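Local coordinates for tyrosine-protein phosphatase YwqE (Bacillus subtilis, PDB 3QY7), which removes phosphate from phosphotyrosine residues of proteins, among them YwqD, YwqF and Ssb, as a manganese-dependent tyrosine phosphatase of the PHP-like class, at residues H7-M12 / R56-Q61; Q61-L66 / L73-G78. All coordinates share one frame; numbering follows the deposited sequence.

Interaction 1. Residues H7-M12 / R56-Q61. With FE (Fe (III) ion), chain C.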
loop_
_atom_site.group_PDB
_atom_site.type_symbol
_atom_site.label_atom_id
_atom_site.label_comp_id
_atom_site.label_asym_id
_atom_site.label_seq_id
_atom_site.Cartn_x
_atom_site.Cartn_y
_atom_site.Cartn_z
ATOM N N HIS A 7 5.698 -1.143 6.782
ATOM C CA HIS A 7 7.102 -0.860 6.996
ATOM C C HIS A 7 7.587 -1.617 8.214
ATOM O O HIS A 7 8.081 -1.046 9.198
ATOM C CB HIS A 7 7.295 0.659 7.069
ATOM C CG HIS A 7 6.852 1.352 5.824
ATOM N ND1 HIS A 7 7.726 1.671 4.806
ATOM C CD2 HIS A 7 5.621 1.714 5.394
ATOM C CE1 HIS A 7 7.050 2.251 3.827
ATOM N NE2 HIS A 7 5.771 2.274 4.148
ATOM N N ILE A 8 7.438 -2.943 8.129
ATOM C CA ILE A 8 7.784 -3.862 9.209
ATOM C C ILE A 8 9.259 -4.302 9.193
ATOM O O ILE A 8 9.784 -4.707 10.228
ATOM C CB ILE A 8 6.831 -5.095 9.241
ATOM C CG1 ILE A 8 6.937 -5.840 10.580
ATOM C CG2 ILE A 8 7.112 -6.028 8.058
ATOM C CD1 ILE A 8 5.818 -6.862 10.770
ATOM N N LEU A 9 9.926 -4.221 8.039
ATOM C CA LEU A 9 11.341 -4.596 7.978
ATOM C C LEU A 9 12.190 -3.591 8.762
ATOM O O LEU A 9 11.997 -2.380 8.634
ATOM C CB LEU A 9 11.834 -4.724 6.536
ATOM C CG LEU A 9 11.175 -5.842 5.729
ATOM C CD1 LEU A 9 11.692 -5.881 4.298
ATOM C CD2 LEU A 9 11.307 -7.233 6.403
ATOM N N PRO A 10 13.113 -4.104 9.579
ATOM C CA PRO A 10 13.905 -3.246 10.459
ATOM C C PRO A 10 15.085 -2.590 9.758
ATOM O O PRO A 10 15.678 -3.185 8.844
ATOM C CB PRO A 10 14.426 -4.231 11.500
ATOM C CG PRO A 10 14.628 -5.503 10.706
ATOM C CD PRO A 10 13.446 -5.532 9.759
ATOM N N ALA A 11 15.410 -1.375 10.206
ATOM C CA ALA A 11 16.587 -0.632 9.760
ATOM C C ALA A 11 16.641 -0.475 8.244
ATOM O O ALA A 11 17.698 -0.647 7.628
ATOM C CB ALA A 11 17.869 -1.300 10.287
ATOM N N MET A 12 15.508 -0.157 7.631
ATOM C CA MET A 12 15.452 0.102 6.221
ATOM C C MET A 12 14.970 1.467 5.884
ATOM O O MET A 12 15.327 2.056 4.924
ATOM C CB MET A 12 14.519 -0.885 5.532
ATOM C CG MET A 12 14.966 -2.248 5.598
ATOM S SD MET A 12 14.795 -3.106 4.053
ATOM C CE MET A 12 15.915 -4.348 4.289
ATOM N N ARG A 56 14.714 -8.909 0.115
ATOM C CA ARG A 56 14.400 -10.335 0.177
ATOM C C ARG A 56 15.076 -10.969 1.362
ATOM O O ARG A 56 14.455 -11.744 2.110
ATOM C CB ARG A 56 14.839 -11.046 -1.100
ATOM C CG ARG A 56 14.123 -10.582 -2.320
ATOM C CD ARG A 56 14.553 -11.442 -3.480
ATOM N NE ARG A 56 14.083 -10.927 -4.761
ATOM C CZ ARG A 56 12.840 -11.055 -5.231
ATOM N NH1 ARG A 56 12.549 -10.574 -6.431
ATOM N NH2 ARG A 56 11.887 -11.661 -4.509
ATOM N N GLU A 57 16.359 -10.640 1.545
ATOM C CA GLU A 57 17.123 -11.098 2.711
ATOM C C GLU A 57 16.450 -10.707 4.032
ATOM O O GLU A 57 16.261 -11.549 4.914
ATOM C CB GLU A 57 18.555 -10.545 2.681
ATOM C CG GLU A 57 19.419 -11.096 3.832
ATOM C CD GLU A 57 20.699 -10.310 4.134
ATOM O OE1 GLU A 57 21.038 -9.360 3.387
ATOM O OE2 GLU A 57 21.386 -10.672 5.128
ATOM N N ALA A 58 16.075 -9.432 4.152
ATOM C CA ALA A 58 15.458 -8.925 5.375
ATOM C C ALA A 58 14.131 -9.619 5.663
ATOM O O ALA A 58 13.826 -9.949 6.815
ATOM C CB ALA A 58 15.262 -7.421 5.298
ATOM N N ALA A 59 13.353 -9.859 4.613
ATOM C CA ALA A 59 12.069 -10.562 4.782
ATOM C C ALA A 59 12.311 -11.994 5.235
ATOM O O ALA A 59 11.641 -12.483 6.147
ATOM C CB ALA A 59 11.254 -10.510 3.503
ATOM N N ASP A 60 13.311 -12.639 4.635
ATOM C CA ASP A 60 13.653 -14.007 4.995
ATOM C C ASP A 60 14.087 -14.066 6.457
ATOM O O ASP A 60 13.650 -14.939 7.198
ATOM C CB ASP A 60 14.778 -14.519 4.089
ATOM C CG ASP A 60 14.316 -14.910 2.679
ATOM O OD1 ASP A 60 15.209 -15.160 1.842
ATOM O OD2 ASP A 60 13.106 -14.994 2.385
ATOM N N GLN A 61 14.950 -13.131 6.866
ATOM C CA GLN A 61 15.418 -13.064 8.252
ATOM C C GLN A 61 14.283 -12.804 9.242
ATOM O O GLN A 61 14.234 -13.428 10.310
ATOM C CB GLN A 61 16.498 -11.982 8.421
ATOM C CG GLN A 61 17.858 -12.296 7.771
ATOM C CD GLN A 61 18.411 -13.657 8.156
ATOM O OE1 GLN A 61 18.987 -14.356 7.321
ATOM N NE2 GLN A 61 18.234 -14.045 9.414
HETATM FE FE FE C . 4.449 3.719 3.308
HETATM O O HOH W 1 3.470 5.233 2.797
#

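Interaction 2. Residues Q61-L66 / L73-G78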
loop_
_atom_site.group_PDB
_atom_site.type_symbol
_atom_site.label_atom_id
_atom_site.label_comp_id
_atom_site.label_asym_id
_atom_site.label_seq_id
_atom_site.Cartn_x
_atom_site.Cartn_y
_atom_site.Cartn_z
ATOM N N GLN A 61 14.950 -13.131 6.866
ATOM C CA GLN A 61 15.418 -13.064 8.252
ATOM C C GLN A 61 14.283 -12.804 9.242
ATOM O O GLN A 61 14.234 -13.428 10.310
ATOM C CB GLN A 61 16.498 -11.982 8.421
ATOM C CG GLN A 61 17.858 -12.296 7.771
ATOM C CD GLN A 61 18.411 -13.657 8.156
ATOM O OE1 GLN A 61 18.987 -14.356 7.321
ATOM N NE2 GLN A 61 18.234 -14.045 9.414
ATOM N N LEU A 62 13.375 -11.883 8.895
ATOM C CA LEU A 62 12.230 -11.617 9.761
ATOM C C LEU A 62 11.338 -12.855 9.865
ATOM O O LEU A 62 10.914 -13.207 10.956
ATOM C CB LEU A 62 11.422 -10.400 9.315
ATOM C CG LEU A 62 10.206 -10.040 10.194
ATOM C CD1 LEU A 62 10.524 -9.920 11.697
ATOM C CD2 LEU A 62 9.571 -8.726 9.698
ATOM N N ASN A 63 11.089 -13.533 8.744
ATOM C CA ASN A 63 10.316 -14.788 8.822
ATOM C C ASN A 63 10.913 -15.820 9.774
ATOM O O ASN A 63 10.188 -16.439 10.555
ATOM C CB ASN A 63 10.097 -15.405 7.453
ATOM C CG ASN A 63 9.046 -14.673 6.666
ATOM O OD1 ASN A 63 8.037 -14.216 7.229
ATOM N ND2 ASN A 63 9.267 -14.542 5.372
ATOM N N LYS A 64 12.237 -15.972 9.729
ATOM C CA LYS A 64 12.910 -16.894 10.646
ATOM C C LYS A 64 12.716 -16.480 12.111
ATOM O O LYS A 64 12.475 -17.329 12.962
ATOM C CB LYS A 64 14.397 -16.999 10.305
ATOM C CG LYS A 64 14.677 -17.783 9.033
ATOM C CD LYS A 64 16.160 -18.079 8.885
ATOM C CE LYS A 64 16.524 -18.435 7.447
ATOM N NZ LYS A 64 16.814 -17.185 6.676
ATOM N N ARG A 65 12.742 -15.187 12.364
ATOM C CA ARG A 65 12.548 -14.716 13.688
ATOM C C ARG A 65 11.113 -14.884 14.172
ATOM O O ARG A 65 10.878 -15.145 15.302
ATOM C CB ARG A 65 12.977 -13.273 13.753
ATOM C CG ARG A 65 12.681 -12.647 14.978
ATOM C CD ARG A 65 13.832 -12.262 15.694
ATOM N NE ARG A 65 13.876 -12.848 17.054
ATOM C CZ ARG A 65 14.026 -12.138 18.153
ATOM N NH1 ARG A 65 14.200 -10.841 18.110
ATOM N NH2 ARG A 65 14.046 -12.729 19.293
ATOM N N LEU A 66 10.180 -14.669 13.267
ATOM C CA LEU A 66 8.781 -14.864 13.608
ATOM C C LEU A 66 8.534 -16.322 13.980
ATOM O O LEU A 66 7.784 -16.598 14.899
ATOM C CB LEU A 66 7.861 -14.425 12.457
ATOM C CG LEU A 66 7.910 -12.924 12.170
ATOM C CD1 LEU A 66 7.206 -12.618 10.847
ATOM C CD2 LEU A 66 7.346 -12.089 13.344
ATOM N N LEU A 73 2.761 -15.218 11.278
ATOM C CA LEU A 73 2.745 -14.201 10.255
ATOM C C LEU A 73 3.808 -14.449 9.202
ATOM O O LEU A 73 4.895 -14.721 9.549
ATOM C CB LEU A 73 2.961 -12.840 10.859
ATOM C CG LEU A 73 2.758 -11.732 9.827
ATOM C CD1 LEU A 73 1.546 -11.055 9.968
ATOM C CD2 LEU A 73 3.898 -10.837 9.623
ATOM N N HIS A 74 3.463 -14.306 7.934
ATOM C CA HIS A 74 4.419 -14.508 6.834
ATOM C C HIS A 74 4.649 -13.190 6.114
ATOM O O HIS A 74 3.690 -12.526 5.705
ATOM C CB HIS A 74 3.855 -15.579 5.888
ATOM C CG HIS A 74 4.734 -15.952 4.724
ATOM N ND1 HIS A 74 6.112 -15.983 4.776
ATOM C CD2 HIS A 74 4.400 -16.409 3.494
ATOM C CE1 HIS A 74 6.586 -16.394 3.614
ATOM N NE2 HIS A 74 5.568 -16.668 2.823
ATOM N N VAL A 75 5.921 -12.805 6.011
ATOM C CA VAL A 75 6.340 -11.573 5.350
ATOM C C VAL A 75 6.875 -11.900 3.948
ATOM O O VAL A 75 7.764 -12.751 3.780
ATOM C CB VAL A 75 7.414 -10.830 6.182
ATOM C CG1 VAL A 75 7.756 -9.504 5.523
ATOM C CG2 VAL A 75 6.888 -10.583 7.593
ATOM N N LEU A 76 6.300 -11.224 2.951
ATOM C CA LEU A 76 6.714 -11.339 1.559
ATOM C C LEU A 76 7.397 -10.043 1.079
ATOM O O LEU A 76 7.203 -8.969 1.668
ATOM C CB LEU A 76 5.500 -11.665 0.687
ATOM C CG LEU A 76 4.940 -13.063 0.975
ATOM C CD1 LEU A 76 3.591 -13.199 0.319
ATOM C CD2 LEU A 76 5.899 -14.139 0.484
ATOM N N PRO A 77 8.207 -10.128 0.014
ATOM C CA PRO A 77 8.982 -8.961 -0.394
ATOM C C PRO A 77 8.206 -7.983 -1.287
ATOM O O PRO A 77 7.310 -8.393 -2.032
ATOM C CB PRO A 77 10.159 -9.586 -1.157
ATOM C CG PRO A 77 9.553 -10.790 -1.788
ATOM C CD PRO A 77 8.585 -11.331 -0.754
ATOM N N GLY A 78 8.577 -6.699 -1.197
ATOM C CA GLY A 78 8.009 -5.625 -1.998
ATOM C C GLY A 78 8.778 -4.346 -1.694
ATOM O O GLY A 78 9.775 -4.375 -0.987
HETATM O O HOH W 2 7.190 -16.558 9.048
#

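Interaction 1. Residues H7-M12 / R56-Q61
The loop that leaves strand 2-3 with the metal ligands of this TIM-barrel phosphatase packs against helix 52-68, and Leu9, Met12, Ala58 and Ala59 make the contact. Ala58 is central: Leu9 CD1 lies 4.0 Å from Ala58 CB, and Met12 brings its terminal methyl to the same carbon. The other branch of Leu9 turns to the helix backbone, with CD2 3.7 Å from Ala58 O, and goes on to Ala59, where CD2 and CB are 4.4 Å apart. Met12 reaches over through a chain bent at chi2 (-136°), which carries CE to a tight 3.3 Å from Ala58 CB, though the methyl's exact placement is doubtful. The small Ala58 and Ala59 are consistent with the loop's close approach, the CA atoms of Leu9 and Ala58 being 6.5 Å apart. Val55 and Leu62 of the same helix also touch Leu9.

Two residues before Leu9, the chain enters the active site. His7 NE2 binds an iron(III) ion at 2.1 Å, together with water 1 and with His5, Glu80 and Asp194. Its other ring nitrogen, ND1, is hydrogen-bonded to Asp13, a second-shell carboxylate that, with the metal bond, helps fix the imidazole's rotation and probably makes it a stronger electron donor. Apolar side chains make the contact, without a polar bond between the segments, so here shape and dispersion forces fit the loop to the helix.

Interaction 2. Residues Q61-L66 / L73-G78
Asn63 grips the backbone of Val75 with both polar atoms of its amide, joining helix 52-68 to strand 74-76 in the helix-to-strand half of a beta-alpha-beta crossover (strand 36-38, helix 52-68, strand 74-76). Val75 N donates to Asn63 OD1 over 2.8 Å in a nearly straight bond (171°), and Asn63 ND2 returns one to Val75 O, also at 2.8 Å. Each bond arrives in the carbonyl plane on a lone pair of its acceptor, and Val75 O lies only 11° out of the amide plane of Asn63. Two bonds, one to each of OD1 and ND2, fix the rotation of the amide about its chi2 bond. The first torsion, with CG anti to the carbonyl carbon (chi1 -75°), helps bring the amide across to the strand.

Beside this pair of hydrogen bonds lies an apolar layer. Val75 CG2 is met by Leu62 CD2 at 3.9 Å and by Leu66 CD1 from the next helical turn, both leucines running roughly at right angles to the valine. Leu66 CD1 also touches Leu73 CD2 at 4.0 Å. Helix and strand run antiparallel, and the axes of segments 61-66 and 74-76 come within 7.9 Å, as expected when a helix returns the chain to the next parallel strand.

Farther out, Leu66 and Leu73 rest on Ala26 and Ala29 of helix 19-31, while backbone bonds from His74 and Leu76 tie the strand to its neighbour 36-38 and the residues flanking it. Water 2 lies near both Asn63 and the strand, 3.1 Å from Asn63 OD1 and 3.0 Å from Leu73 O.

In the fold
Helix 52-68 serves both contacts, which follow one another along it and share Gln61. Interaction 1 uses its earlier turns to hold the metal-binding loop; interaction 2 uses the later ones to hold strand 74-76. Both are largely buried, but interaction 1 rests on apolar side chains, whereas interaction 2 adds a pair of hydrogen bonds from a partly exposed asparagine beside its leucine-valine packing. Leu62 joins the two, its CD2 lying 4.0 Å from both Ile8 CG2 and Leu9 CD2. The 7-12 loop reaches one iron directly through His7, whereas the side chain of Val75 stays about 14 Å from a bound iron.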